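Local structure of mannan endo-1,6-alpha-mannosidase (Chaetomium thermophilum, 6RY0) at residues Q154-A159 / A207-Y212; N263-L268 / G325-W330; A271-N276 / M331-Q336; D285-L290 / A338-D343. The protein probably acts on alpha-1,6-mannosidic linkages as a calcium-binding glycosidase or transglycosidase that transfers GPI-anchored glycoproteins into the fungal cell wall. One frame throughout, in Å; residues are numbered along the deposited sequence.

Contact 1: Q154-A159 / A207-Y212; sequences QWLALA and ARLARY
L156 pushes its forked end into the hollow between L209 and Y212, two residues one turn apart on the facing helix. The two branches divide the work. CD1 of L156 presses on the methyl CD2 of L209 at 3.6 Å and also reaches CD1 of the Y212 ring at 4.0 Å, while CD2 of L156 lies 3.8 Å from CE1 of Y212. Both methyls thus lie along the CD1-CE1 side of the phenol, approaching it obliquely. The torsion of Y212, with CG trans to its main-chain nitrogen (chi1 -172°), carries the ring out from its helix to these methyls.

The complementary bump is L209, which enters the shallow dip between L156 and A159. Its CD2 stands 4.2 Å from CB of A159, and its CD1 lies 3.9 Å from the carbonyl O of A159, a van der Waals approach of a methyl to the backbone. The small side chain of A159 is consistent with this near approach; the CA atoms of A159 and L209 are 7.9 Å apart.

No hydrogen bond crosses the interface, and all four touching residues are buried. M138 of helix 127-142 and Y218 of helix 216-231 also pack on L209, and a triethylene glycol, probably from the crystallisation liquor, lies near L156. The segment axes pass 11.5 Å apart at 139°, a wide antiparallel crossing of helices 155-167 and 196-213, consistent with the layered helices of the (alpha/alpha)6 barrel of glycosyl hydrolase family 76.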
loop_
_atom_site.group_PDB
_atom_site.type_symbol
_atom_site.label_atom_id
_atom_site.label_comp_id
_atom_site.label_asym_id
_atom_site.label_seq_id
_atom_site.Cartn_x
_atom_site.Cartn_y
_atom_site.Cartn_z
ATOM N N GLN A 154 3.551 11.025 16.287
ATOM C CA GLN A 154 2.539 11.602 15.441
ATOM C C GLN A 154 2.644 11.060 14.017
ATOM O O GLN A 154 3.711 10.596 13.587
ATOM C CB GLN A 154 2.679 13.135 15.480
ATOM C CG GLN A 154 2.468 13.723 16.880
ATOM C CD GLN A 154 1.072 13.481 17.393
ATOM O OE1 GLN A 154 0.089 13.785 16.714
ATOM N NE2 GLN A 154 0.965 12.910 18.568
ATOM N N TRP A 155 1.542 11.099 13.257
ATOM C CA TRP A 155 1.513 10.432 11.971
ATOM C C TRP A 155 2.582 10.931 10.992
ATOM O O TRP A 155 3.309 10.143 10.392
ATOM C CB TRP A 155 0.126 10.515 11.316
ATOM C CG TRP A 155 -0.996 10.052 12.175
ATOM C CD1 TRP A 155 -2.162 10.737 12.364
ATOM C CD2 TRP A 155 -1.127 8.802 12.884
ATOM N NE1 TRP A 155 -3.010 10.003 13.149
ATOM C CE2 TRP A 155 -2.404 8.814 13.487
ATOM C CE3 TRP A 155 -0.309 7.691 13.086
ATOM C CZ2 TRP A 155 -2.842 7.776 14.294
ATOM C CZ3 TRP A 155 -0.743 6.660 13.892
ATOM C CH2 TRP A 155 -1.995 6.706 14.480
ATOM N N LEU A 156 2.678 12.248 10.808
ATOM C CA LEU A 156 3.661 12.778 9.895
ATOM C C LEU A 156 5.074 12.374 10.355
ATOM O O LEU A 156 5.904 11.958 9.547
ATOM C CB LEU A 156 3.551 14.297 9.774
ATOM C CG LEU A 156 4.636 14.984 8.923
ATOM C CD1 LEU A 156 4.589 14.545 7.488
ATOM C CD2 LEU A 156 4.499 16.488 9.017
ATOM N N ALA A 157 5.339 12.497 11.654
ATOM C CA ALA A 157 6.637 12.137 12.205
ATOM C C ALA A 157 6.988 10.671 11.944
ATOM O O ALA A 157 8.157 10.343 11.723
ATOM C CB ALA A 157 6.685 12.424 13.684
ATOM N N LEU A 158 6.003 9.788 12.018
ATOM C CA LEU A 158 6.249 8.376 11.735
ATOM C C LEU A 158 6.601 8.163 10.275
ATOM O O LEU A 158 7.534 7.407 9.949
ATOM C CB LEU A 158 5.027 7.538 12.134
ATOM C CG LEU A 158 4.848 7.352 13.648
ATOM C CD1 LEU A 158 3.450 6.892 13.951
ATOM C CD2 LEU A 158 5.898 6.387 14.207
ATOM N N ALA A 159 5.860 8.802 9.364
ATOM C CA ALA A 159 6.206 8.724 7.946
ATOM C C ALA A 159 7.603 9.263 7.678
ATOM O O ALA A 159 8.378 8.681 6.923
ATOM C CB ALA A 159 5.162 9.468 7.133
ATOM N N ALA A 207 7.568 11.306 -2.448
ATOM C CA ALA A 207 6.682 12.177 -3.222
ATOM C C ALA A 207 5.585 12.766 -2.327
ATOM O O ALA A 207 5.234 13.936 -2.420
ATOM C CB ALA A 207 6.100 11.398 -4.361
ATOM N N ARG A 208 5.033 11.924 -1.471
ATOM C CA ARG A 208 3.952 12.340 -0.582
ATOM C C ARG A 208 4.448 13.265 0.512
ATOM O O ARG A 208 3.774 14.245 0.870
ATOM C CB ARG A 208 3.254 11.108 0.006
ATOM C CG ARG A 208 2.525 10.340 -1.080
ATOM C CD ARG A 208 2.135 8.949 -0.672
ATOM N NE ARG A 208 1.064 8.939 0.298
ATOM C CZ ARG A 208 0.590 7.820 0.830
ATOM N NH1 ARG A 208 1.102 6.621 0.517
ATOM N NH2 ARG A 208 -0.409 7.883 1.699
ATOM N N LEU A 209 5.631 13.005 1.049
ATOM C CA LEU A 209 6.206 13.916 2.041
ATOM C C LEU A 209 6.516 15.253 1.419
ATOM O O LEU A 209 6.330 16.293 2.061
ATOM C CB LEU A 209 7.422 13.277 2.719
ATOM C CG LEU A 209 7.063 12.210 3.750
ATOM C CD1 LEU A 209 8.272 11.319 4.075
ATOM C CD2 LEU A 209 6.504 12.847 5.023
ATOM N N ALA A 210 7.000 15.257 0.186
ATOM C CA ALA A 210 7.219 16.527 -0.519
ATOM C C ALA A 210 5.934 17.331 -0.616
ATOM O O ALA A 210 5.895 18.510 -0.289
ATOM C CB ALA A 210 7.772 16.283 -1.908
ATOM N N ARG A 211 4.863 16.687 -1.076
ATOM C CA ARG A 211 3.621 17.430 -1.241
ATOM C C ARG A 211 3.102 17.956 0.110
ATOM O O ARG A 211 2.598 19.073 0.206
ATOM C CB ARG A 211 2.555 16.595 -1.944
ATOM C CG ARG A 211 1.317 17.416 -2.276
ATOM C CD ARG A 211 0.240 16.612 -2.941
ATOM N NE ARG A 211 -0.914 17.417 -3.309
ATOM C CZ ARG A 211 -2.026 17.542 -2.590
ATOM N NH1 ARG A 211 -2.158 16.965 -1.415
ATOM N NH2 ARG A 211 -3.057 18.236 -3.084
ATOM N N TYR A 212 3.173 17.123 1.132
ATOM C CA TYR A 212 2.585 17.518 2.402
ATOM C C TYR A 212 3.383 18.654 3.039
ATOM O O TYR A 212 2.827 19.633 3.522
ATOM C CB TYR A 212 2.524 16.319 3.357
ATOM C CG TYR A 212 1.752 16.601 4.628
ATOM C CD1 TYR A 212 2.319 17.282 5.690
ATOM C CD2 TYR A 212 0.430 16.194 4.757
ATOM C CE1 TYR A 212 1.597 17.583 6.826
ATOM C CE2 TYR A 212 -0.308 16.479 5.916
ATOM C CZ TYR A 212 0.288 17.183 6.943
ATOM O OH TYR A 212 -0.430 17.481 8.082
#

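Contact 2: N263-L268 / G325-W330; sequences NAALLL and GYVHRW
L266 lays a methyl over the indole of W330, the one aromatic interaction between these two segments. This CH-pi contact puts CD1 of L266 3.9 Å from the centroid of the six-membered ring and only 9° off the ring normal, so that CD1 sits almost directly above the ring centre. With L266 CG trans to the main-chain nitrogen (chi1 -171°), the side chain crosses the ring obliquely, with CB of L266 3.6 Å from CZ3 of W330. Y326 CB covers the opposite face, and the indole is held between the two.

Other apolar contacts complete the fit. CB of A265 lies in the plane of the indole, 4.0 Å from CE3 of W330. The same CB meets CG2 of V327 at 4.0 Å, so the alanine methyl fits between a valine branch and the tryptophan rim. CA of A265 and CA of V327 are 5.7 Å apart, and the segment axes run 9.2 Å apart at 20°, nearly parallel. W330 also packs on F132 and M135 of helix 127-142 and meets the H269 ring.

Were W330 an alanine, CD1 of L266 would probably lose the aromatic face it covers, with a gap left beside A265.

Since all four touching residues are buried and no hydrogen bond joins the segments, the contact rests on shape fit and dispersion, as between neighbouring helices of an (alpha/alpha)6 barrel.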
loop_
_atom_site.group_PDB
_atom_site.type_symbol
_atom_site.label_atom_id
_atom_site.label_comp_id
_atom_site.label_asym_id
_atom_site.label_seq_id
_atom_site.Cartn_x
_atom_site.Cartn_y
_atom_site.Cartn_z
ATOM N N ASN A 263 2.930 -2.974 -7.893
ATOM C CA ASN A 263 4.162 -2.290 -8.270
ATOM C C ASN A 263 3.892 -1.158 -9.236
ATOM O O ASN A 263 4.254 0.005 -8.991
ATOM C CB ASN A 263 5.190 -3.276 -8.857
ATOM C CG ASN A 263 6.021 -3.947 -7.807
ATOM O OD1 ASN A 263 6.306 -3.353 -6.764
ATOM N ND2 ASN A 263 6.478 -5.164 -8.086
ATOM N N ALA A 264 3.211 -1.438 -10.331
ATOM C CA ALA A 264 2.868 -0.373 -11.273
ATOM C C ALA A 264 1.960 0.646 -10.609
ATOM O O ALA A 264 2.120 1.852 -10.816
ATOM C CB ALA A 264 2.231 -0.938 -12.544
ATOM N N ALA A 265 0.980 0.200 -9.832
ATOM C CA ALA A 265 0.048 1.145 -9.239
ATOM C C ALA A 265 0.735 2.056 -8.221
ATOM O O ALA A 265 0.369 3.236 -8.124
ATOM C CB ALA A 265 -1.136 0.424 -8.581
ATOM N N LEU A 266 1.700 1.555 -7.454
ATOM C CA LEU A 266 2.376 2.396 -6.490
ATOM C C LEU A 266 3.222 3.443 -7.206
ATOM O O LEU A 266 3.305 4.586 -6.772
ATOM C CB LEU A 266 3.216 1.548 -5.524
ATOM C CG LEU A 266 3.789 2.324 -4.334
ATOM C CD1 LEU A 266 2.747 3.164 -3.627
ATOM C CD2 LEU A 266 4.396 1.336 -3.364
ATOM N N LEU A 267 3.896 3.062 -8.294
ATOM C CA LEU A 267 4.637 4.039 -9.068
ATOM C C LEU A 267 3.704 5.083 -9.672
ATOM O O LEU A 267 4.044 6.270 -9.696
ATOM C CB LEU A 267 5.479 3.381 -10.138
ATOM C CG LEU A 267 6.619 2.492 -9.618
ATOM C CD1 LEU A 267 7.441 1.978 -10.776
ATOM C CD2 LEU A 267 7.481 3.197 -8.625
ATOM N N LEU A 268 2.542 4.678 -10.181
ATOM C CA LEU A 268 1.557 5.648 -10.657
ATOM C C LEU A 268 1.173 6.631 -9.548
ATOM O O LEU A 268 1.108 7.828 -9.779
ATOM C CB LEU A 268 0.319 4.906 -11.187
ATOM C CG LEU A 268 -0.848 5.817 -11.566
ATOM C CD1 LEU A 268 -0.529 6.708 -12.759
ATOM C CD2 LEU A 268 -2.091 5.007 -11.842
ATOM N N GLY A 325 -6.718 -4.533 -3.894
ATOM C CA GLY A 325 -7.296 -3.495 -3.059
ATOM C C GLY A 325 -6.490 -2.212 -3.069
ATOM O O GLY A 325 -7.024 -1.105 -3.103
ATOM N N TYR A 326 -5.158 -2.352 -2.967
ATOM C CA TYR A 326 -4.271 -1.183 -3.071
ATOM C C TYR A 326 -4.427 -0.510 -4.424
ATOM O O TYR A 326 -4.460 0.720 -4.514
ATOM C CB TYR A 326 -2.794 -1.550 -2.890
ATOM C CG TYR A 326 -2.533 -2.476 -1.738
ATOM C CD1 TYR A 326 -3.294 -2.448 -0.581
ATOM C CD2 TYR A 326 -1.518 -3.401 -1.807
ATOM C CE1 TYR A 326 -3.069 -3.333 0.456
ATOM C CE2 TYR A 326 -1.259 -4.285 -0.764
ATOM C CZ TYR A 326 -2.043 -4.249 0.353
ATOM O OH TYR A 326 -1.872 -5.145 1.395
ATOM N N VAL A 327 -4.536 -1.297 -5.492
ATOM C CA VAL A 327 -4.720 -0.738 -6.832
ATOM C C VAL A 327 -5.929 0.194 -6.833
ATOM O O VAL A 327 -5.868 1.327 -7.303
ATOM C CB VAL A 327 -4.839 -1.853 -7.882
ATOM C CG1 VAL A 327 -5.200 -1.262 -9.221
ATOM C CG2 VAL A 327 -3.573 -2.668 -7.958
ATOM N N HIS A 328 -7.057 -0.297 -6.309
ATOM C CA HIS A 328 -8.249 0.538 -6.274
ATOM C C HIS A 328 -8.055 1.806 -5.459
ATOM O O HIS A 328 -8.376 2.896 -5.914
ATOM C CB HIS A 328 -9.442 -0.269 -5.695
ATOM C CG HIS A 328 -10.190 -1.052 -6.735
ATOM N ND1 HIS A 328 -11.377 -0.599 -7.242
ATOM C CD2 HIS A 328 -9.949 -2.240 -7.372
ATOM C CE1 HIS A 328 -11.815 -1.477 -8.147
ATOM N NE2 HIS A 328 -10.978 -2.489 -8.249
ATOM N N ARG A 329 -7.569 1.669 -4.232
ATOM C CA ARG A 329 -7.471 2.846 -3.351
ATOM C C ARG A 329 -6.495 3.868 -3.904
ATOM O O ARG A 329 -6.750 5.079 -3.838
ATOM C CB ARG A 329 -7.051 2.425 -1.920
ATOM C CG ARG A 329 -8.143 1.828 -1.113
ATOM C CD ARG A 329 -7.607 1.095 0.157
ATOM N NE ARG A 329 -6.754 1.945 0.890
ATOM C CZ ARG A 329 -5.541 1.629 1.321
ATOM N NH1 ARG A 329 -4.995 0.421 1.195
ATOM N NH2 ARG A 329 -4.808 2.595 1.912
ATOM N N TRP A 330 -5.360 3.395 -4.398
ATOM C CA TRP A 330 -4.321 4.286 -4.902
ATOM C C TRP A 330 -4.759 4.947 -6.204
ATOM O O TRP A 330 -4.571 6.159 -6.384
ATOM C CB TRP A 330 -3.018 3.538 -5.093
ATOM C CG TRP A 330 -2.381 3.065 -3.832
ATOM C CD1 TRP A 330 -2.606 3.493 -2.570
ATOM C CD2 TRP A 330 -1.406 2.022 -3.741
ATOM N NE1 TRP A 330 -1.834 2.752 -1.690
ATOM C CE2 TRP A 330 -1.088 1.848 -2.398
ATOM C CE3 TRP A 330 -0.792 1.202 -4.683
ATOM C CZ2 TRP A 330 -0.157 0.922 -1.966
ATOM C CZ3 TRP A 330 0.106 0.250 -4.257
ATOM C CH2 TRP A 330 0.427 0.137 -2.907
#

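Contact 3: A271-N276 / M331-Q336; sequences AAFMWN and MAVVTQ
F273 reaches across from helix 261-278 to V333, and its side chain can be followed outward from the backbone. The inner part faces helix 196-213: CB packs on A207, CG on the aliphatic part of R208, and CD2 on that of R211. The other limb of the ring leads toward helix 323-337. There CE1 of F273 stands 4.1 Å from CG1 of V333, and at the tip CZ of F273 is almost as near the same CG1 of V333, at 4.2 Å. Valine and ring meet slantwise, the methyl neither squarely above the ring nor in its plane. A chi1 of -82°, which sets CG trans to the carbonyl carbon, swings the outer ring toward V333 although CB itself does not point there.

F273 thus packs on residues of helix 196-213 with one part and on V333 of helix 323-337 with another, as in the helix-on-helix packing of the (alpha/alpha)6 barrel of glycosyl hydrolase family 76.

Beside it, A272 supplies the closer backbone approach. CB of A272 nestles against both branches of V334, nearer CG2 at 3.9 Å than CG1 at 4.1 Å, and the CA atoms of A272 and V334 are 5.9 Å apart. No hydrogen bond joins the segments. On the facing helix, the hydroxyl OG1 of T335 donates to the O of A332 at 2.7 Å, in the carbonyl plane, turning this polar group back onto its own helix. The same A332 O takes a weak bond from T335 N at 3.1 Å.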
loop_
_atom_site.group_PDB
_atom_site.type_symbol
_atom_site.label_atom_id
_atom_site.label_comp_id
_atom_site.label_asym_id
_atom_site.label_seq_id
_atom_site.Cartn_x
_atom_site.Cartn_y
_atom_site.Cartn_z
ATOM N N ALA A 271 4.028 8.990 -8.819
ATOM C CA ALA A 271 4.208 9.900 -9.951
ATOM C C ALA A 271 3.116 10.974 -9.954
ATOM O O ALA A 271 3.387 12.121 -10.323
ATOM C CB ALA A 271 4.213 9.119 -11.251
ATOM N N ALA A 272 1.892 10.617 -9.562
ATOM C CA ALA A 272 0.824 11.583 -9.490
ATOM C C ALA A 272 1.111 12.641 -8.424
ATOM O O ALA A 272 0.886 13.822 -8.653
ATOM C CB ALA A 272 -0.503 10.881 -9.219
ATOM N N PHE A 273 1.636 12.236 -7.256
ATOM C CA PHE A 273 2.048 13.196 -6.264
ATOM C C PHE A 273 3.157 14.093 -6.794
ATOM O O PHE A 273 3.127 15.309 -6.552
ATOM C CB PHE A 273 2.459 12.501 -4.934
ATOM C CG PHE A 273 1.278 12.148 -4.058
ATOM C CD1 PHE A 273 0.600 10.942 -4.216
ATOM C CD2 PHE A 273 0.851 12.998 -3.061
ATOM C CE1 PHE A 273 -0.493 10.637 -3.414
ATOM C CE2 PHE A 273 -0.249 12.698 -2.266
ATOM C CZ PHE A 273 -0.917 11.510 -2.445
ATOM N N MET A 274 4.111 13.533 -7.525
ATOM C CA MET A 274 5.178 14.343 -8.097
ATOM C C MET A 274 4.645 15.317 -9.142
ATOM O O MET A 274 5.102 16.464 -9.211
ATOM C CB MET A 274 6.278 13.511 -8.728
ATOM C CG MET A 274 7.083 12.684 -7.737
ATOM S SD MET A 274 7.999 13.682 -6.534
ATOM C CE MET A 274 9.300 14.318 -7.590
ATOM N N TRP A 275 3.717 14.895 -9.982
ATOM C CA TRP A 275 3.085 15.788 -10.945
ATOM C C TRP A 275 2.380 16.934 -10.237
ATOM O O TRP A 275 2.515 18.096 -10.617
ATOM C CB TRP A 275 2.108 14.999 -11.817
ATOM C CG TRP A 275 1.114 15.815 -12.556
ATOM C CD1 TRP A 275 -0.239 15.686 -12.461
ATOM C CD2 TRP A 275 1.347 16.864 -13.526
ATOM N NE1 TRP A 275 -0.863 16.570 -13.307
ATOM C CE2 TRP A 275 0.085 17.295 -13.978
ATOM C CE3 TRP A 275 2.497 17.476 -14.057
ATOM C CZ2 TRP A 275 -0.060 18.323 -14.891
ATOM C CZ3 TRP A 275 2.339 18.500 -14.982
ATOM C CH2 TRP A 275 1.065 18.891 -15.388
ATOM N N ASN A 276 1.614 16.616 -9.204
ATOM C CA ASN A 276 0.866 17.632 -8.478
ATOM C C ASN A 276 1.822 18.625 -7.819
ATOM O O ASN A 276 1.596 19.824 -7.855
ATOM C CB ASN A 276 -0.035 16.931 -7.457
ATOM C CG ASN A 276 -0.909 17.892 -6.709
ATOM O OD1 ASN A 276 -0.446 18.579 -5.793
ATOM N ND2 ASN A 276 -2.182 17.933 -7.051
ATOM N N MET A 331 -5.349 4.181 -7.119
ATOM C CA MET A 331 -5.831 4.778 -8.370
ATOM C C MET A 331 -6.932 5.802 -8.121
ATOM O O MET A 331 -7.004 6.823 -8.798
ATOM C CB MET A 331 -6.274 3.721 -9.366
ATOM C CG MET A 331 -5.101 2.913 -9.931
ATOM S SD MET A 331 -5.562 1.661 -11.142
ATOM C CE MET A 331 -5.918 2.685 -12.558
ATOM N N ALA A 332 -7.782 5.556 -7.136
ATOM C CA ALA A 332 -8.802 6.525 -6.794
ATOM C C ALA A 332 -8.168 7.847 -6.363
ATOM O O ALA A 332 -8.575 8.933 -6.799
ATOM C CB ALA A 332 -9.748 5.972 -5.753
ATOM N N VAL A 333 -7.147 7.791 -5.510
ATOM C CA VAL A 333 -6.464 9.017 -5.081
ATOM C C VAL A 333 -5.783 9.723 -6.265
ATOM O O VAL A 333 -5.784 10.958 -6.328
ATOM C CB VAL A 333 -5.481 8.724 -3.930
ATOM C CG1 VAL A 333 -4.543 9.899 -3.682
ATOM C CG2 VAL A 333 -6.261 8.389 -2.692
ATOM N N VAL A 334 -5.238 8.957 -7.221
ATOM C CA VAL A 334 -4.649 9.546 -8.406
ATOM C C VAL A 334 -5.650 10.475 -9.102
ATOM O O VAL A 334 -5.271 11.516 -9.617
ATOM C CB VAL A 334 -4.105 8.464 -9.342
ATOM C CG1 VAL A 334 -3.772 9.000 -10.731
ATOM C CG2 VAL A 334 -2.896 7.789 -8.708
ATOM N N THR A 335 -6.937 10.113 -9.123
ATOM C CA THR A 335 -7.919 10.964 -9.790
ATOM C C THR A 335 -8.103 12.305 -9.090
ATOM O O THR A 335 -8.593 13.255 -9.715
ATOM C CB THR A 335 -9.286 10.288 -9.956
ATOM O OG1 THR A 335 -10.008 10.215 -8.720
ATOM C CG2 THR A 335 -9.142 8.968 -10.612
ATOM N N GLN A 336 -7.767 12.391 -7.794
ATOM C CA GLN A 336 -7.880 13.642 -7.065
ATOM C C GLN A 336 -6.678 14.551 -7.289
ATOM O O GLN A 336 -6.825 15.749 -7.458
ATOM C CB GLN A 336 -8.011 13.378 -5.577
ATOM C CG GLN A 336 -9.180 12.553 -5.175
ATOM C CD GLN A 336 -9.205 12.345 -3.682
ATOM O OE1 GLN A 336 -8.243 11.858 -3.122
ATOM N NE2 GLN A 336 -10.277 12.780 -3.021
#

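Contact 4: D285-L290 / A338-D343; sequences DRVDNL and APHTKD
A histidine-carboxylate hydrogen bond between H340 and D288 stands out here, since it is the one polar link between the two segments. NE2 of H340 donates to OD1 of D288 at 2.7 Å, and the N-H...O angle of 164° makes the bond nearly straight. The acceptor lies close to the imidazole plane and uses the syn lone pair of OD1, while the carboxylate and ring planes are turned 73° against each other. The CG of H340 lies between the backbone nitrogen and the carbonyl carbon (chi1 78°), which throws the ring toward the helix of D288. The other oxygen, OD2, forms a salt bridge with K284 one turn back, so both oxygens of the carboxylate are gripped and its negative charge is probably stabilised.

Without the carboxylate, as with a leucine at D288, H340 NE2 would probably lose its acceptor and K284 this countercharge, and the imidazole would be less firmly fixed in rotation.

Next to the polar pair lies an apolar one. CG1 of V287 meets CG2 of T341 at 3.8 Å, the two side chains crossing at about a right angle, and CG2 of T341 also sits over one face of the H340 ring, offset toward the rim. The threonine hydroxyl folds back onto its own turn: OG1 of T341 donates to the O of A338 at 2.8 Å, a carbonyl that also accepts from T341 N.

The 3-10 turn 339-341 thereby links helix 281-298 to the connection between helices 323-337 and 342-358, with W275 of helix 261-278 meeting the H340 ring nearly perpendicularly.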
loop_
_atom_site.group_PDB
_atom_site.type_symbol
_atom_site.label_atom_id
_atom_site.label_comp_id
_atom_site.label_asym_id
_atom_site.label_seq_id
_atom_site.Cartn_x
_atom_site.Cartn_y
_atom_site.Cartn_z
ATOM N N ASP A 285 3.749 13.041 -18.046
ATOM C CA ASP A 285 4.017 11.998 -19.026
ATOM C C ASP A 285 4.189 10.654 -18.363
ATOM O O ASP A 285 3.710 9.628 -18.869
ATOM C CB ASP A 285 5.281 12.306 -19.843
ATOM C CG ASP A 285 5.169 13.514 -20.719
ATOM O OD1 ASP A 285 4.045 13.959 -21.010
ATOM O OD2 ASP A 285 6.224 13.993 -21.174
ATOM N N ARG A 286 4.879 10.637 -17.221
ATOM C CA ARG A 286 5.101 9.395 -16.483
ATOM C C ARG A 286 3.785 8.853 -15.917
ATOM O O ARG A 286 3.532 7.654 -15.992
ATOM C CB ARG A 286 6.154 9.608 -15.387
ATOM C CG ARG A 286 7.541 9.833 -15.951
ATOM C CD ARG A 286 8.489 10.463 -14.965
ATOM N NE ARG A 286 9.715 10.819 -15.653
ATOM C CZ ARG A 286 10.835 11.153 -15.059
ATOM N NH1 ARG A 286 10.912 11.185 -13.735
ATOM N NH2 ARG A 286 11.886 11.469 -15.817
ATOM N N VAL A 287 2.937 9.732 -15.359
ATOM C CA VAL A 287 1.604 9.326 -14.941
ATOM C C VAL A 287 0.868 8.687 -16.101
ATOM O O VAL A 287 0.295 7.596 -15.977
ATOM C CB VAL A 287 0.825 10.547 -14.401
ATOM C CG1 VAL A 287 -0.682 10.279 -14.309
ATOM C CG2 VAL A 287 1.367 10.982 -13.039
ATOM N N ASP A 288 0.862 9.364 -17.240
ATOM C CA ASP A 288 0.062 8.892 -18.369
ATOM C C ASP A 288 0.585 7.555 -18.890
ATOM O O ASP A 288 -0.204 6.670 -19.213
ATOM C CB ASP A 288 0.075 9.947 -19.471
ATOM C CG ASP A 288 -0.678 11.211 -19.086
ATOM O OD1 ASP A 288 -1.465 11.175 -18.119
ATOM O OD2 ASP A 288 -0.497 12.217 -19.807
ATOM N N ASN A 289 1.902 7.402 -18.977
ATOM C CA ASN A 289 2.495 6.155 -19.447
ATOM C C ASN A 289 2.259 5.007 -18.479
ATOM O O ASN A 289 1.905 3.907 -18.908
ATOM C CB ASN A 289 3.983 6.343 -19.714
ATOM C CG ASN A 289 4.264 7.039 -21.034
ATOM O OD1 ASN A 289 3.536 6.868 -21.993
ATOM N ND2 ASN A 289 5.334 7.789 -21.088
ATOM N N LEU A 290 2.457 5.249 -17.181
ATOM C CA LEU A 290 2.198 4.211 -16.210
ATOM C C LEU A 290 0.725 3.807 -16.247
ATOM O O LEU A 290 0.403 2.616 -16.170
ATOM C CB LEU A 290 2.570 4.672 -14.803
ATOM C CG LEU A 290 4.078 4.730 -14.551
ATOM C CD1 LEU A 290 4.385 5.590 -13.338
ATOM C CD2 LEU A 290 4.696 3.334 -14.392
ATOM N N ALA A 338 -4.227 14.098 -9.708
ATOM C CA ALA A 338 -3.957 14.250 -11.132
ATOM C C ALA A 338 -5.312 14.195 -11.838
ATOM O O ALA A 338 -5.678 13.205 -12.455
ATOM C CB ALA A 338 -3.014 13.181 -11.648
ATOM N N PRO A 339 -6.105 15.255 -11.712
ATOM C CA PRO A 339 -7.500 15.173 -12.160
ATOM C C PRO A 339 -7.700 14.886 -13.638
ATOM O O PRO A 339 -8.783 14.436 -14.001
ATOM C CB PRO A 339 -8.087 16.521 -11.740
ATOM C CG PRO A 339 -6.933 17.369 -11.492
ATOM C CD PRO A 339 -5.811 16.523 -11.045
ATOM N N HIS A 340 -6.697 15.136 -14.471
ATOM C CA HIS A 340 -6.853 14.811 -15.880
ATOM C C HIS A 340 -7.017 13.315 -16.114
ATOM O O HIS A 340 -7.447 12.932 -17.206
ATOM C CB HIS A 340 -5.694 15.362 -16.688
ATOM C CG HIS A 340 -4.442 14.555 -16.584
ATOM N ND1 HIS A 340 -3.579 14.651 -15.516
ATOM C CD2 HIS A 340 -3.917 13.643 -17.424
ATOM C CE1 HIS A 340 -2.569 13.827 -15.711
ATOM N NE2 HIS A 340 -2.747 13.207 -16.861
ATOM N N THR A 341 -6.705 12.478 -15.120
ATOM C CA THR A 341 -6.842 11.035 -15.245
ATOM C C THR A 341 -8.233 10.516 -14.896
ATOM O O THR A 341 -8.479 9.322 -15.054
ATOM C CB THR A 341 -5.849 10.292 -14.337
ATOM O OG1 THR A 341 -6.181 10.505 -12.967
ATOM C CG2 THR A 341 -4.416 10.673 -14.632
ATOM N N LYS A 342 -9.111 11.376 -14.384
ATOM C CA LYS A 342 -10.334 10.906 -13.759
ATOM C C LYS A 342 -11.168 10.017 -14.679
ATOM O O LYS A 342 -11.641 8.949 -14.277
ATOM C CB LYS A 342 -11.120 12.101 -13.225
ATOM C CG LYS A 342 -12.378 11.749 -12.520
ATOM C CD LYS A 342 -13.157 12.998 -12.080
ATOM C CE LYS A 342 -14.676 12.747 -11.983
ATOM N NZ LYS A 342 -15.280 12.474 -13.339
ATOM N N ASP A 343 -11.380 10.447 -15.916
ATOM C CA ASP A 343 -12.261 9.698 -16.799
ATOM C C ASP A 343 -11.630 8.423 -17.344
ATOM O O ASP A 343 -12.344 7.546 -17.808
ATOM C CB ASP A 343 -12.742 10.576 -17.957
ATOM C CG ASP A 343 -13.652 11.718 -17.505
ATOM O OD1 ASP A 343 -14.214 11.664 -16.388
ATOM O OD2 ASP A 343 -13.830 12.656 -18.293
#

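In the fold
Contacts 2 and 3 are successive stations of one helix pair, 261-278 with 323-337, with centres 10 Å apart; L268 bridges them, its CG 4.0 Å from CG2 of V334. Contact 4 joins helix 281-298 to the turn leading into helix 342-358 and lies 8 Å from contact 3, centre to centre, where V287 CG2 packs 3.5 Å from A272 N. Contact 1 lies 16 Å from contact 3 by centres and is tied to it through R211, whose NE probably bonds to OD1 of N276 at 2.8 Å. The side chain of L266 in contact 2 is about 12 Å from that of D129, a residue of a second calcium site not occupied in this model, whereas a calcium is bound at D73 and H385.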